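PDB 5UBU: putative acetamidase/formamidase from Yersinia enterocolitica subsp. palearctica serotype O:3, which probably hydrolyses carbon-nitrogen bonds other than peptide bonds in linear amides. Local coordinates for residues G66-S70 / E71-P75. Residues are numbered along the deposited sequence; the frame is centred on the assembly and turned at random.
Sequences GAISS and EQDIP
Asp73 turns its carboxylate back over the chain that precedes it, where OD2 takes the backbone N-H groups of both Ser69 and Ser70. The bond from Ser69 N to OD2 is nearly straight, 2.9 Å at 163°, whereas that from Ser70 N is bent and weak. CG of Asp73 stands beside its own backbone N (chi1 -71°), which swings the acid toward these amides; the short acid fits because one carboxylate oxygen, OD2, can accept two successive amides. The backbone closes the same bend as a type I beta turn from Ser70 to Asp73, with Asp73 N bonded to Ser70 O at 3.0 Å. Ser70, at the first position of the turn, adds an ST turn: OG lies anti to the backbone N (chi1 173°) and accepts the N-H of Gln72, OG to N 3.1 Å. Its hydroxyl thus ties down an amide inside the turn while Asp73 gathers those at its entrance. Beneath the polar bend, branched Ile68 lays CG2 3.6 Å from Asp73 OD2 and reaches with CD1 toward the ring of Pro75, a loose apolar contact. Pro75, whose ring restrains phi near helical values, suits the first turn of helix 75-78, Ile74 occupying the N-cap position. The bend lies in the loop between strand 55-59 and that helix; Ile68 and Pro75 pack on Val146 of strand 145-151, where Glu71 OE2 accepts Met148 N and forms a salt bridge with Arg147.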
loop_
_atom_site.group_PDB
_atom_site.type_symbol
_atom_site.label_atom_id
_atom_site.label_comp_id
_atom_site.label_asym_id
_atom_site.label_seq_id
_atom_site.Cartn_x
_atom_site.Cartn_y
_atom_site.Cartn_z
ATOM N N GLY B 66 19.483 25.756 9.976
ATOM C CA GLY B 66 19.972 26.302 11.238
ATOM C C GLY B 66 18.933 26.791 12.241
ATOM O O GLY B 66 19.291 27.411 13.249
ATOM N N ALA B 67 17.656 26.491 12.000
ATOM C CA ALA B 67 16.582 26.946 12.895
ATOM C C ALA B 67 16.605 26.293 14.270
ATOM O O ALA B 67 16.065 26.855 15.226
ATOM C CB ALA B 67 15.226 26.723 12.248
ATOM N N ILE B 68 17.222 25.113 14.364
ATOM C CA ILE B 68 17.312 24.378 15.627
ATOM C C ILE B 68 18.753 24.377 16.132
ATOM O O ILE B 68 19.668 23.986 15.418
ATOM C CB ILE B 68 16.764 22.942 15.470
ATOM C CG1 ILE B 68 15.286 23.005 15.083
ATOM C CG2 ILE B 68 16.909 22.157 16.763
ATOM C CD1 ILE B 68 14.635 21.655 14.898
ATOM N N SER B 69 18.939 24.819 17.373
ATOM C CA SER B 69 20.273 24.906 17.981
ATOM C C SER B 69 20.299 24.543 19.477
ATOM O O SER B 69 21.301 24.766 20.156
ATOM C CB SER B 69 20.816 26.325 17.764
ATOM O OG SER B 69 19.921 27.300 18.264
ATOM N N SER B 70 19.202 23.980 19.974
ATOM C CA SER B 70 19.092 23.586 21.373
ATOM C C SER B 70 18.158 22.402 21.549
ATOM O O SER B 70 17.133 22.305 20.866
ATOM C CB SER B 70 18.548 24.751 22.200
ATOM O OG SER B 70 18.283 24.347 23.529
ATOM N N GLU B 71 18.487 21.514 22.486
ATOM C CA GLU B 71 17.611 20.377 22.761
ATOM C C GLU B 71 16.272 20.827 23.381
ATOM O O GLU B 71 15.314 20.060 23.400
ATOM C CB GLU B 71 18.302 19.309 23.616
ATOM C CG GLU B 71 19.427 18.599 22.881
ATOM C CD GLU B 71 19.978 17.382 23.613
ATOM O OE1 GLU B 71 19.581 17.126 24.765
ATOM O OE2 GLU B 71 20.815 16.667 23.021
ATOM N N GLN B 72 16.205 22.065 23.863
ATOM C CA GLN B 72 14.963 22.630 24.424
ATOM C C GLN B 72 14.090 23.309 23.350
ATOM O O GLN B 72 13.036 23.858 23.668
ATOM C CB GLN B 72 15.205 23.554 25.635
ATOM C CG GLN B 72 15.595 22.802 26.910
ATOM C CD GLN B 72 17.007 22.233 26.839
ATOM O OE1 GLN B 72 17.217 21.017 26.864
ATOM N NE2 GLN B 72 17.992 23.128 26.746
ATOM N N ASP B 73 14.529 23.267 22.087
ATOM C CA ASP B 73 13.749 23.823 20.980
ATOM C C ASP B 73 12.546 22.929 20.723
ATOM O O ASP B 73 12.580 21.727 20.970
ATOM C CB ASP B 73 14.574 23.949 19.686
ATOM C CG ASP B 73 15.624 25.056 19.744
ATOM O OD1 ASP B 73 15.567 25.911 20.650
ATOM O OD2 ASP B 73 16.496 25.093 18.854
ATOM N N ILE B 74 11.490 23.544 20.205
ATOM C CA ILE B 74 10.238 22.874 19.915
ATOM C C ILE B 74 10.012 22.935 18.401
ATOM O O ILE B 74 9.621 23.979 17.876
ATOM C CB ILE B 74 9.089 23.557 20.688
ATOM C CG1 ILE B 74 9.386 23.516 22.199
ATOM C CG2 ILE B 74 7.755 22.871 20.398
ATOM C CD1 ILE B 74 8.425 24.313 23.047
ATOM N N PRO B 75 10.287 21.815 17.691
ATOM C CA PRO B 75 10.126 21.724 16.243
ATOM C C PRO B 75 8.805 22.256 15.656
ATOM O O PRO B 75 8.843 22.941 14.645
ATOM C CB PRO B 75 10.255 20.227 15.987
ATOM C CG PRO B 75 11.204 19.757 17.024
ATOM C CD PRO B 75 11.062 20.669 18.204
#